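Local structure of uncharacterized protein (Pseudomonas aeruginosa UCBPP-PA14, 3FD9) at residues 20-25 and 47-52; 73-78 and 85-90; 91-94 and 98-101; 108-113 and 241-246; 127-132 and 169-174. The protein acts as a transcriptional antiactivator of the type III secretion regulon, probably by disrupting self-association and DNA binding of the activator ExsA. All blocks are in the same frame, centred on the assembly; numbering follows the deposited sequence.

Contact 1 of 5, residues 20-25 and 47-52; sequences SLYRES and QLFRCE
Y22 and F49 carry this contact between themselves, through one hydrogen bond and one loose aromatic pairing. The phenol OH of Y22 donates to the backbone carbonyl O of F49 at 2.7 Å. The carbonyl oxygen lies at the hydroxyl-bearing edge of the Y22 ring, near the ring plane. The approach to the carbonyl is bent, 143° at the oxygen, and the phenol oxygen stands somewhat off the carbonyl plane. The same tyrosine also touches the phenylalanine side chain: Y22 CE1 comes to 3.7 Å from F49 CD2, and Y22 CD1 is beside the same carbon. The two rings are close to parallel, but they are slid so far apart that they barely overlap, with centroids 5.6 Å from each other. Y22 therefore spans F49 from ring to carbonyl, and its polar end is satisfied in a buried place. Both side chains leave their helices with CG anti to the carbonyl carbon (chi1 -69° for Y22), which lets the Y22 ring extend across to helix 42-50. The acceptor belongs to the last turn of its helix. Two residues on, C51 takes the N-cap position of the next helix and caps a backbone N with its side chain. Further out, I28, Q55 and L58 pack on Y22, and L33 packs on F49. Helix 19-24 is thus joined to the C-terminal end of helix 42-50, with helices 30-39 and 52-60 filling in around the pair.

Contact 2 of 5, residues 73-78 and 85-90; sequences LLCAAQ and AELGDR
Apolar contacts centre on the thiol of C75, which reaches out from helix 66-76 to the returning chain. Its SG lies 3.7 Å from L87 CD2 and 3.9 Å from E86 CB, so the sulfur touches one methyl branch of the leucine and the first methylene of the glutamate. L87 CD2 also comes to 4.0 Å from C75 CB. The thiol is set by chi1 -65°, anti to the carbonyl carbon, and points at the loop. L87 starts off at an angle to the helix, and it is the end of its side chain that closes the gap.

Polar side chains meet only at the margin. Q78, extended beyond CG, brings OE1 to 4.2 Å from E86 CG, and the two chains cross at about a right angle. The amide and carboxylate planes are 52° apart, and no hydrogen bond joins the two segments.

Ionic and backbone bonds belong to the flank instead. D89 forms a salt bridge with R57, accepts a hydrogen bond from W53 NE1 and pairs through its backbone with H251. W83, from the intervening loop, packs on C75 and A76.

The arrangement is a helix-to-strand connection: the chain turns back after helix 66-76, lays E86 and L87 against C75 and Q78 near the end of the helix, and runs on into strand 90-92, one of the two parallel strands of a small sheet.

Contact 3 of 5, residues 91-94 and 98-101; sequences VNLA and SMID
A tight strand-to-helix turn places L93 against M99 and the backbone carbonyl of N92 against S98, where strand 90-92 gives way to helix 96-115. Its start is an Asx turn: N92 OD1 accepts from A94 N at 3.0 Å, two residues on. The N-H points fairly straight at the oxygen, but the donor stands well above the plane of the side-chain amide, 64° out of it. N92 ND2 is held in turn by Q255 O, so both ends of the amide are engaged.

Across the contact, M99 (selenomethionine) bends at chi2 and chi3 and curls back over the turn. Its CE methyl comes to 3.5 Å from L93 O and 4.0 Å from L93 CB. The L93 branch CD2 lies 4.1 Å from M99 SE, the two side chains crossing at about a right angle. From the first turn of the helix, S98 CB faces N92 O at 3.3 Å and the V91 CG1 methyl at 4.0 Å.

One water links the two segments, accepting from N92 N at 3.0 Å and also bonded to S98 OG. F252 packs on V91 and L93, while L226 covers both L93 and M99.

No direct hydrogen bond crosses the turn. Its chemistry is a local division of labour: apolar side chains fill the buried side, the asparagine bridges the bend through its Asx turn, and a single water carries the polar link between strand and helix.

Contact 4 of 5, residues 108-113 and 241-246; sequences YGWWES and HERNLC
R243 lays its aliphatic chain over one face of the W110 indole, and this is where the contact is close. R243 CD stands 3.8 Å from the centroid of the W110 six-membered ring and 29° off the ring normal, a CH-pi contact. It is offset toward the rim, on the side of CE2 and CZ2. R243 CG follows along the same system, 3.6 Å from W110 NE1. W110 presents its ring because CG is anti to the backbone N (chi1 179°), which carries the indole out from helix 96-115 toward the turn at 241-246. The helix beneath it is bonded in the normal way, and G109 O accepts from both S113 N and S113 OG, which arrive from opposite faces of its plane.

Elsewhere the touch is slighter. Both methyls of L245, CD1 and CD2, rest against W110 CB, each 3.9 Å away, with the leucine at about a right angle to the tryptophan. The R243 guanidinium stands nearly upright on the indole, the planes 87° apart, and its NH1 approaches W110 CH2 at 4.1 Å. That charged end is held by W239 instead, through a cation-pi contact and a hydrogen bond from NE to W239 O; W239 also meets W110 edge-to-face. The turn around R243 is on the outside of the subunit.

The turn is the C-terminal end of helix 232-241, closed by a Schellman motif in which N244, with positive phi, is the C-prime residue. The contact is thus a helix terminus docked on the side of a neighbouring helix.

Contact 5 of 5, residues 127-132 and 169-174; sequences VELETQ and QEQVAE
Apolar packing between L129 and the pair Q171 and V172 makes up this meeting of two long helices. The L129 CD1 methyl touches both, 3.8 Å from Q171 CG and 3.9 Å from V172 CG2. Nearer the backbone, L129 CB also lies 3.9 Å from V172 CG2, so that one valine methyl runs along the base of the leucine. The two side chains slide past each other in opposite directions, whereas L129 and Q171 cross at about a right angle. V172 offers CG2 because its other methyl, CG1, is anti to the backbone N (chi1 165°).

The polar element is the Q171 amide, and it does not bond across the contact. Q171 is extended beyond CG, which carries its amide past the leucine; OE1 comes to 3.6 Å from the L129 CD2 methyl, a plain van der Waals touch. No hydrogen bond passes between the segments, and the backbone bonds stay within each helix, as in Q132 N to E128 O and A173 N to Q169 O.

One charged group of another chain lies over the apolar patch: R145 of the second subunit packs on L129, Q132 and Q171 and forms a long, weak ion pair with E128, so a neighbouring copy of the protein helps to cover this seam. In the same chain, L126 lies against V172 and continues the apolar strip.

The two helices, 119-147 and 157-189, run in roughly opposite directions here and are linked by a short connection. This is the antiparallel helical hairpin from which the ExsD helical hairpin domain takes its name.

How the contacts relate
Contacts 1 and 3 are buried, contacts 2 and 5 only partly so, and contact 4 lies at the surface. Contacts 1 and 2 touch each other, L87 meeting L48 and C51, within the N-terminal domain. Contact 2 runs on in sequence into contact 3, which shares helix 96-115 with contact 4. Contact 5 lies in the helical hairpin, its centre about 38 Å from that of contact 2, and like contacts 1 and 2 it borders the second subunit. Only contact 1 has a direct hydrogen bond across it; contact 3 uses a water, contact 4 an arginine chain on a tryptophan, and contacts 2 and 5 mainly apolar touches.

Contact 1 of 5, residues 20-25 and 47-52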
# COMPACT_ATOMS: atom_id res chain seq x y z
N SER A 20 5.47 11.37 1.39
CA SER A 20 4.12 10.86 1.47
C SER A 20 3.61 10.40 0.10
O SER A 20 2.94 9.38 -0.01
CB SER A 20 3.19 11.92 2.04
OG SER A 20 1.94 11.35 2.38
N LEU A 21 3.94 11.15 -0.95
CA LEU A 21 3.57 10.76 -2.31
C LEU A 21 4.12 9.39 -2.66
O LEU A 21 3.47 8.61 -3.35
CB LEU A 21 4.11 11.78 -3.33
CG LEU A 21 3.21 12.96 -3.69
CD1 LEU A 21 3.99 13.98 -4.52
CD2 LEU A 21 1.96 12.50 -4.43
N TYR A 22 5.33 9.11 -2.19
CA TYR A 22 6.02 7.88 -2.54
C TYR A 22 5.54 6.70 -1.71
O TYR A 22 5.52 5.57 -2.17
CB TYR A 22 7.52 8.05 -2.38
CG TYR A 22 8.11 8.98 -3.42
CD1 TYR A 22 8.49 10.28 -3.08
CD2 TYR A 22 8.27 8.57 -4.73
CE1 TYR A 22 9.03 11.13 -4.03
CE2 TYR A 22 8.80 9.41 -5.68
CZ TYR A 22 9.18 10.69 -5.33
OH TYR A 22 9.71 11.53 -6.28
N ARG A 23 5.16 6.98 -0.48
CA ARG A 23 4.59 5.96 0.37
C ARG A 23 3.21 5.58 -0.15
O ARG A 23 2.93 4.39 -0.38
CB ARG A 23 4.54 6.44 1.82
CG ARG A 23 5.91 6.52 2.49
CD ARG A 23 6.27 5.25 3.25
NE ARG A 23 5.66 4.05 2.67
CZ ARG A 23 4.66 3.37 3.23
NH1 ARG A 23 4.15 3.75 4.40
NH2 ARG A 23 4.18 2.29 2.62
N GLU A 24 2.34 6.57 -0.36
CA GLU A 24 1.00 6.30 -0.86
C GLU A 24 0.98 5.54 -2.19
O GLU A 24 0.10 4.73 -2.44
CB GLU A 24 0.23 7.60 -1.03
CG GLU A 24 -0.21 8.26 0.26
CD GLU A 24 -0.74 9.67 0.02
OE1 GLU A 24 -0.95 10.03 -1.17
OE2 GLU A 24 -0.95 10.41 1.00
N SER A 25 1.97 5.82 -3.04
CA SER A 25 2.05 5.19 -4.35
C SER A 25 2.78 3.87 -4.32
O SER A 25 3.03 3.28 -5.37
CB SER A 25 2.74 6.12 -5.34
OG SER A 25 1.88 7.19 -5.72
N GLN A 47 16.44 16.29 -1.90
CA GLN A 47 17.00 16.28 -3.25
C GLN A 47 16.63 15.00 -3.96
O GLN A 47 16.30 15.01 -5.14
CB GLN A 47 18.52 16.46 -3.24
CG GLN A 47 18.95 17.91 -3.10
CD GLN A 47 20.39 18.04 -2.70
OE1 GLN A 47 21.08 17.05 -2.53
NE2 GLN A 47 20.86 19.28 -2.54
N LEU A 48 16.69 13.89 -3.23
CA LEU A 48 16.29 12.61 -3.77
C LEU A 48 14.83 12.63 -4.19
O LEU A 48 14.47 12.12 -5.24
CB LEU A 48 16.50 11.50 -2.74
CG LEU A 48 15.82 10.19 -3.11
CD1 LEU A 48 16.51 9.56 -4.32
CD2 LEU A 48 15.80 9.23 -1.93
N PHE A 49 13.99 13.23 -3.36
CA PHE A 49 12.56 13.18 -3.61
C PHE A 49 12.17 13.96 -4.85
O PHE A 49 11.16 13.65 -5.48
CB PHE A 49 11.75 13.66 -2.40
CG PHE A 49 11.75 12.69 -1.25
CD1 PHE A 49 11.82 13.15 0.06
CD2 PHE A 49 11.69 11.33 -1.47
CE1 PHE A 49 11.82 12.25 1.12
CE2 PHE A 49 11.70 10.43 -0.42
CZ PHE A 49 11.76 10.89 0.88
N ARG A 50 12.98 14.95 -5.21
CA ARG A 50 12.66 15.81 -6.34
C ARG A 50 13.40 15.44 -7.62
O ARG A 50 13.16 16.02 -8.68
CB ARG A 50 12.92 17.27 -5.99
CG ARG A 50 11.67 18.04 -5.56
CD ARG A 50 12.02 19.31 -4.80
NE ARG A 50 13.30 19.86 -5.23
CZ ARG A 50 14.38 19.93 -4.45
NH1 ARG A 50 14.32 19.49 -3.20
NH2 ARG A 50 15.51 20.45 -4.92
N CYS A 51 14.30 14.46 -7.54
CA CYS A 51 15.16 14.16 -8.67
C CYS A 51 14.41 13.44 -9.80
O CYS A 51 13.41 12.77 -9.57
CB CYS A 51 16.40 13.38 -8.22
SG CYS A 51 16.17 11.61 -8.01
N GLU A 52 14.91 13.59 -11.02
CA GLU A 52 14.23 13.06 -12.21
C GLU A 52 14.06 11.55 -12.19
O GLU A 52 13.00 11.05 -12.55
CB GLU A 52 14.98 13.47 -13.48
CG GLU A 52 14.70 14.89 -13.93
CD GLU A 52 13.32 15.03 -14.55
OE1 GLU A 52 12.46 14.15 -14.32
OE2 GLU A 52 13.11 16.03 -15.28

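Contact 2 of 5, residues 73-78 and 85-90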
# COMPACT_ATOMS: atom_id res chain seq x y z
N LEU A 73 21.94 5.31 -1.64
CA LEU A 73 22.92 5.56 -0.58
C LEU A 73 24.32 5.75 -1.15
O LEU A 73 25.12 6.53 -0.63
CB LEU A 73 22.91 4.42 0.44
CG LEU A 73 21.62 4.23 1.23
CD1 LEU A 73 21.86 3.31 2.40
CD2 LEU A 73 21.06 5.56 1.73
N LEU A 74 24.61 5.03 -2.23
CA LEU A 74 25.92 5.09 -2.85
C LEU A 74 26.14 6.46 -3.46
O LEU A 74 27.00 7.23 -3.02
CB LEU A 74 26.01 4.01 -3.93
CG LEU A 74 27.40 3.66 -4.45
CD1 LEU A 74 28.37 3.53 -3.30
CD2 LEU A 74 27.33 2.37 -5.25
N CYS A 75 25.33 6.77 -4.47
CA CYS A 75 25.42 8.03 -5.18
C CYS A 75 25.36 9.25 -4.27
O CYS A 75 25.94 10.28 -4.59
CB CYS A 75 24.32 8.11 -6.23
SG CYS A 75 24.50 6.88 -7.52
N ALA A 76 24.65 9.13 -3.15
CA ALA A 76 24.46 10.27 -2.27
C ALA A 76 25.70 10.55 -1.43
O ALA A 76 25.84 11.63 -0.85
CB ALA A 76 23.26 10.05 -1.38
N ALA A 77 26.60 9.58 -1.37
CA ALA A 77 27.79 9.71 -0.54
C ALA A 77 28.90 10.54 -1.20
O ALA A 77 29.87 10.93 -0.55
CB ALA A 77 28.32 8.34 -0.13
N GLN A 78 28.74 10.83 -2.49
CA GLN A 78 29.72 11.66 -3.19
C GLN A 78 29.70 13.10 -2.68
O GLN A 78 30.73 13.76 -2.65
CB GLN A 78 29.47 11.63 -4.70
CG GLN A 78 29.50 10.25 -5.32
CD GLN A 78 29.10 10.26 -6.79
OE1 GLN A 78 28.32 9.42 -7.24
NE2 GLN A 78 29.64 11.23 -7.53
N ALA A 85 22.08 12.81 -10.55
CA ALA A 85 22.28 12.63 -11.97
C ALA A 85 22.99 11.32 -12.28
O ALA A 85 23.10 10.95 -13.45
CB ALA A 85 23.06 13.81 -12.54
N GLU A 86 23.46 10.63 -11.25
CA GLU A 86 24.18 9.38 -11.42
C GLU A 86 23.29 8.16 -11.21
O GLU A 86 23.72 7.03 -11.39
CB GLU A 86 25.38 9.31 -10.48
CG GLU A 86 26.59 10.07 -10.98
CD GLU A 86 27.06 9.55 -12.33
OE1 GLU A 86 27.21 8.32 -12.47
OE2 GLU A 86 27.28 10.38 -13.25
N LEU A 87 22.05 8.41 -10.82
CA LEU A 87 21.11 7.33 -10.57
C LEU A 87 20.53 6.81 -11.87
O LEU A 87 20.11 7.58 -12.72
CB LEU A 87 19.98 7.82 -9.67
CG LEU A 87 20.37 8.14 -8.23
CD1 LEU A 87 19.23 8.82 -7.51
CD2 LEU A 87 20.78 6.88 -7.53
N GLY A 88 20.50 5.49 -12.02
CA GLY A 88 19.86 4.86 -13.15
C GLY A 88 19.63 3.39 -12.84
O GLY A 88 20.03 2.90 -11.78
N ASP A 89 18.99 2.69 -13.76
CA ASP A 89 18.73 1.27 -13.60
C ASP A 89 19.42 0.47 -14.68
O ASP A 89 19.66 0.98 -15.77
CB ASP A 89 17.23 1.00 -13.65
CG ASP A 89 16.49 1.69 -12.53
OD1 ASP A 89 16.64 1.27 -11.36
OD2 ASP A 89 15.73 2.64 -12.83
N ARG A 90 19.76 -0.77 -14.37
CA ARG A 90 20.21 -1.72 -15.37
C ARG A 90 18.98 -2.54 -15.71
O ARG A 90 18.44 -3.22 -14.85
CB ARG A 90 21.31 -2.62 -14.81
CG ARG A 90 22.33 -1.91 -13.92
CD ARG A 90 23.51 -1.38 -14.70
NE ARG A 90 24.26 -2.44 -15.37
CZ ARG A 90 25.41 -2.26 -16.02
NH1 ARG A 90 25.95 -1.05 -16.08
NH2 ARG A 90 26.02 -3.29 -16.60

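Contact 3 of 5, residues 91-94 and 98-101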
# COMPACT_ATOMS: atom_id res chain seq x y z
N VAL A 91 18.54 -2.47 -16.96
CA VAL A 91 17.25 -3.00 -17.33
C VAL A 91 17.35 -4.09 -18.39
O VAL A 91 17.89 -3.86 -19.47
CB VAL A 91 16.32 -1.90 -17.85
CG1 VAL A 91 14.94 -2.48 -18.11
CG2 VAL A 91 16.24 -0.75 -16.87
N ASN A 92 16.81 -5.26 -18.08
CA ASN A 92 16.85 -6.37 -19.02
C ASN A 92 15.60 -6.41 -19.86
O ASN A 92 14.55 -6.87 -19.41
CB ASN A 92 17.03 -7.69 -18.30
CG ASN A 92 17.23 -8.84 -19.25
OD1 ASN A 92 17.36 -8.65 -20.46
ND2 ASN A 92 17.27 -10.05 -18.71
N LEU A 93 15.70 -5.94 -21.10
CA LEU A 93 14.56 -5.87 -22.00
C LEU A 93 14.09 -7.25 -22.44
O LEU A 93 13.12 -7.38 -23.17
CB LEU A 93 14.86 -4.99 -23.21
CG LEU A 93 15.06 -3.52 -22.88
CD1 LEU A 93 15.73 -2.81 -24.02
CD2 LEU A 93 13.73 -2.87 -22.55
N ALA A 94 14.79 -8.29 -21.99
CA ALA A 94 14.27 -9.64 -22.16
C ALA A 94 12.90 -9.67 -21.51
O ALA A 94 11.87 -9.70 -22.19
CB ALA A 94 15.19 -10.66 -21.53
N SER A 98 9.64 -5.73 -18.18
CA SER A 98 10.63 -4.67 -18.26
C SER A 98 10.55 -3.95 -19.60
O SER A 98 10.69 -2.74 -19.68
CB SER A 98 12.03 -5.23 -18.05
OG SER A 98 12.26 -5.50 -16.67
N MSE A 99 10.31 -4.72 -20.65
CA MSE A 99 10.10 -4.16 -21.98
C MSE A 99 8.92 -3.19 -21.97
O MSE A 99 8.94 -2.17 -22.66
CB MSE A 99 9.86 -5.29 -22.98
CG MSE A 99 9.41 -4.80 -24.34
SE MSE A 99 10.85 -3.87 -25.31
CE MSE A 99 11.89 -5.47 -25.86
N ILE A 100 7.91 -3.50 -21.17
CA ILE A 100 6.68 -2.73 -21.16
C ILE A 100 6.80 -1.45 -20.35
O ILE A 100 6.34 -0.39 -20.77
CB ILE A 100 5.52 -3.55 -20.57
CG1 ILE A 100 5.13 -4.69 -21.50
CG2 ILE A 100 4.33 -2.66 -20.30
CD1 ILE A 100 4.24 -5.74 -20.84
N ASP A 101 7.41 -1.55 -19.18
CA ASP A 101 7.40 -0.44 -18.24
C ASP A 101 8.46 0.58 -18.56
O ASP A 101 8.35 1.74 -18.18
CB ASP A 101 7.61 -0.95 -16.83
CG ASP A 101 6.41 -1.69 -16.29
OD1 ASP A 101 5.27 -1.22 -16.54
OD2 ASP A 101 6.61 -2.72 -15.63
O HOH W 1 15.05 -5.60 -15.62

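Contact 4 of 5, residues 108-113 and 241-246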
# COMPACT_ATOMS: atom_id res chain seq x y z
N TYR A 108 4.86 5.05 -25.88
CA TYR A 108 3.51 5.28 -26.38
C TYR A 108 2.94 6.58 -25.87
O TYR A 108 2.22 7.27 -26.58
CB TYR A 108 2.57 4.13 -26.01
CG TYR A 108 1.21 4.27 -26.63
CD1 TYR A 108 0.89 3.61 -27.82
CD2 TYR A 108 0.25 5.09 -26.06
CE1 TYR A 108 -0.36 3.75 -28.40
CE2 TYR A 108 -1.00 5.24 -26.63
CZ TYR A 108 -1.30 4.56 -27.80
OH TYR A 108 -2.54 4.70 -28.37
N GLY A 109 3.27 6.93 -24.64
CA GLY A 109 2.85 8.21 -24.09
C GLY A 109 3.48 9.34 -24.88
O GLY A 109 2.84 10.34 -25.17
N TRP A 110 4.74 9.16 -25.23
CA TRP A 110 5.44 10.13 -26.06
C TRP A 110 4.82 10.21 -27.45
O TRP A 110 4.43 11.28 -27.90
CB TRP A 110 6.93 9.79 -26.13
CG TRP A 110 7.70 10.73 -26.97
CD1 TRP A 110 8.31 11.88 -26.56
CD2 TRP A 110 7.94 10.62 -28.37
NE1 TRP A 110 8.92 12.49 -27.63
CE2 TRP A 110 8.71 11.73 -28.76
CE3 TRP A 110 7.59 9.68 -29.35
CZ2 TRP A 110 9.13 11.93 -30.06
CZ3 TRP A 110 8.01 9.88 -30.65
CH2 TRP A 110 8.76 11.00 -31.00
N TRP A 111 4.72 9.08 -28.14
CA TRP A 111 4.07 9.04 -29.44
C TRP A 111 2.75 9.78 -29.38
O TRP A 111 2.52 10.73 -30.12
CB TRP A 111 3.83 7.60 -29.88
CG TRP A 111 3.14 7.48 -31.20
CD1 TRP A 111 3.66 7.79 -32.42
CD2 TRP A 111 1.81 7.00 -31.44
NE1 TRP A 111 2.74 7.54 -33.41
CE2 TRP A 111 1.59 7.05 -32.83
CE3 TRP A 111 0.78 6.54 -30.61
CZ2 TRP A 111 0.39 6.66 -33.41
CZ3 TRP A 111 -0.40 6.14 -31.19
CH2 TRP A 111 -0.59 6.21 -32.58
N GLU A 112 1.88 9.35 -28.48
CA GLU A 112 0.59 9.99 -28.27
C GLU A 112 0.66 11.52 -28.30
O GLU A 112 -0.22 12.17 -28.87
CB GLU A 112 0.04 9.52 -26.93
CG GLU A 112 -1.42 9.72 -26.75
CD GLU A 112 -1.85 9.34 -25.36
OE1 GLU A 112 -1.17 9.76 -24.40
OE2 GLU A 112 -2.87 8.63 -25.24
N SER A 113 1.68 12.09 -27.66
CA SER A 113 1.84 13.54 -27.55
C SER A 113 2.07 14.21 -28.88
O SER A 113 1.68 15.36 -29.06
CB SER A 113 3.01 13.89 -26.62
OG SER A 113 2.77 13.47 -25.29
N HIS A 241 16.59 8.38 -24.59
CA HIS A 241 17.27 9.47 -23.90
C HIS A 241 17.07 10.82 -24.60
O HIS A 241 16.70 11.80 -23.97
CB HIS A 241 18.76 9.15 -23.78
CG HIS A 241 19.47 10.02 -22.80
ND1 HIS A 241 20.65 10.66 -23.09
CD2 HIS A 241 19.15 10.37 -21.53
CE1 HIS A 241 21.04 11.36 -22.04
NE2 HIS A 241 20.15 11.21 -21.08
N GLU A 242 17.31 10.87 -25.90
CA GLU A 242 17.17 12.11 -26.65
C GLU A 242 15.76 12.66 -26.62
O GLU A 242 15.49 13.74 -27.15
CB GLU A 242 17.62 11.91 -28.09
CG GLU A 242 19.12 12.07 -28.29
CD GLU A 242 19.64 11.29 -29.47
OE1 GLU A 242 18.96 11.26 -30.52
OE2 GLU A 242 20.74 10.69 -29.34
N ARG A 243 14.86 11.91 -25.99
CA ARG A 243 13.46 12.29 -25.92
C ARG A 243 13.00 12.28 -24.47
O ARG A 243 11.80 12.33 -24.16
CB ARG A 243 12.62 11.34 -26.77
CG ARG A 243 12.40 11.83 -28.16
CD ARG A 243 12.08 10.70 -29.12
NE ARG A 243 13.27 10.18 -29.77
CZ ARG A 243 13.60 10.43 -31.04
NH1 ARG A 243 12.81 11.18 -31.80
NH2 ARG A 243 14.71 9.92 -31.54
N ASN A 244 13.97 12.21 -23.56
CA ASN A 244 13.67 12.31 -22.15
C ASN A 244 12.75 11.18 -21.68
O ASN A 244 11.89 11.37 -20.82
CB ASN A 244 13.02 13.67 -21.88
CG ASN A 244 13.02 14.02 -20.42
OD1 ASN A 244 14.02 13.84 -19.72
ND2 ASN A 244 11.88 14.54 -19.94
N LEU A 245 12.95 9.99 -22.26
CA LEU A 245 12.18 8.82 -21.84
C LEU A 245 13.04 7.87 -21.02
O LEU A 245 12.59 6.80 -20.62
CB LEU A 245 11.57 8.08 -23.04
CG LEU A 245 10.71 8.95 -23.95
CD1 LEU A 245 10.28 8.14 -25.17
CD2 LEU A 245 9.51 9.53 -23.22
N CYS A 246 14.28 8.26 -20.77
CA CYS A 246 15.08 7.56 -19.78
C CYS A 246 16.19 8.46 -19.26
O CYS A 246 16.32 9.62 -19.67
CB CYS A 246 15.64 6.24 -20.32
SG CYS A 246 16.98 6.42 -21.49

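Contact 5 of 5, residues 127-132 and 169-174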
# COMPACT_ATOMS: atom_id res chain seq x y z
N VAL A 127 -6.65 13.11 -13.20
CA VAL A 127 -6.17 12.58 -11.93
C VAL A 127 -6.50 13.55 -10.80
O VAL A 127 -7.02 13.14 -9.76
CB VAL A 127 -4.66 12.33 -11.96
CG1 VAL A 127 -4.17 11.92 -10.58
CG2 VAL A 127 -4.33 11.25 -12.99
N GLU A 128 -6.20 14.83 -11.01
CA GLU A 128 -6.47 15.83 -9.99
C GLU A 128 -7.96 16.08 -9.84
O GLU A 128 -8.43 16.48 -8.77
CB GLU A 128 -5.74 17.14 -10.32
CG GLU A 128 -4.23 17.02 -10.21
CD GLU A 128 -3.52 18.26 -10.72
OE1 GLU A 128 -4.13 19.35 -10.72
OE2 GLU A 128 -2.34 18.13 -11.12
N LEU A 129 -8.69 15.85 -10.92
CA LEU A 129 -10.13 16.02 -10.91
C LEU A 129 -10.81 14.86 -10.20
O LEU A 129 -11.86 15.02 -9.59
CB LEU A 129 -10.67 16.15 -12.33
CG LEU A 129 -10.60 17.55 -12.94
CD1 LEU A 129 -11.44 17.63 -14.19
CD2 LEU A 129 -11.07 18.56 -11.91
N GLU A 130 -10.19 13.69 -10.27
CA GLU A 130 -10.70 12.51 -9.60
C GLU A 130 -10.51 12.69 -8.10
O GLU A 130 -11.44 12.49 -7.31
CB GLU A 130 -9.96 11.26 -10.09
CG GLU A 130 -10.80 9.98 -10.06
CD GLU A 130 -11.76 9.88 -11.23
OE1 GLU A 130 -12.94 9.53 -11.01
OE2 GLU A 130 -11.34 10.15 -12.38
N THR A 131 -9.30 13.06 -7.71
CA THR A 131 -8.97 13.40 -6.33
C THR A 131 -9.95 14.42 -5.73
O THR A 131 -10.53 14.18 -4.68
CB THR A 131 -7.55 13.97 -6.24
OG1 THR A 131 -6.61 13.00 -6.72
CG2 THR A 131 -7.21 14.34 -4.80
N GLN A 132 -10.11 15.56 -6.40
CA GLN A 132 -11.04 16.58 -5.94
C GLN A 132 -12.43 15.98 -5.79
O GLN A 132 -13.18 16.34 -4.89
CB GLN A 132 -11.09 17.75 -6.94
CG GLN A 132 -12.31 18.67 -6.78
CD GLN A 132 -12.21 19.62 -5.59
OE1 GLN A 132 -11.32 19.48 -4.74
NE2 GLN A 132 -13.11 20.59 -5.53
N GLN A 169 -17.83 17.36 -11.98
CA GLN A 169 -18.36 16.32 -12.85
C GLN A 169 -18.43 16.79 -14.30
O GLN A 169 -18.20 16.00 -15.22
CB GLN A 169 -19.76 15.91 -12.37
CG GLN A 169 -20.05 14.43 -12.54
CD GLN A 169 -19.09 13.55 -11.76
OE1 GLN A 169 -17.94 13.35 -12.16
NE2 GLN A 169 -19.57 13.01 -10.64
N GLU A 170 -18.74 18.07 -14.50
CA GLU A 170 -18.87 18.62 -15.84
C GLU A 170 -17.54 18.55 -16.57
O GLU A 170 -17.46 18.07 -17.70
CB GLU A 170 -19.35 20.07 -15.80
CG GLU A 170 -20.53 20.34 -14.88
CD GLU A 170 -21.85 19.79 -15.41
OE1 GLU A 170 -21.83 18.84 -16.23
OE2 GLU A 170 -22.91 20.32 -15.01
N GLN A 171 -16.49 19.05 -15.93
CA GLN A 171 -15.19 19.11 -16.57
C GLN A 171 -14.60 17.73 -16.81
O GLN A 171 -13.88 17.52 -17.77
CB GLN A 171 -14.21 20.00 -15.79
CG GLN A 171 -14.38 19.98 -14.29
CD GLN A 171 -13.89 21.28 -13.66
OE1 GLN A 171 -13.38 21.29 -12.54
NE2 GLN A 171 -14.04 22.38 -14.39
N VAL A 172 -14.92 16.78 -15.94
CA VAL A 172 -14.51 15.41 -16.19
C VAL A 172 -15.14 14.94 -17.50
O VAL A 172 -14.47 14.36 -18.36
CB VAL A 172 -14.89 14.46 -15.03
CG1 VAL A 172 -14.80 13.00 -15.47
CG2 VAL A 172 -13.99 14.69 -13.84
N ALA A 173 -16.43 15.22 -17.67
CA ALA A 173 -17.13 14.86 -18.90
C ALA A 173 -16.44 15.44 -20.12
O ALA A 173 -16.31 14.77 -21.14
CB ALA A 173 -18.58 15.33 -18.84
N GLU A 174 -16.01 16.70 -20.01
CA GLU A 174 -15.33 17.37 -21.12
C GLU A 174 -13.98 16.72 -21.40
O GLU A 174 -13.73 16.25 -22.50
CB GLU A 174 -15.16 18.86 -20.83
CG GLU A 174 -14.18 19.54 -21.77
CD GLU A 174 -14.08 21.04 -21.53
OE1 GLU A 174 -15.00 21.61 -20.90
OE2 GLU A 174 -13.09 21.65 -21.99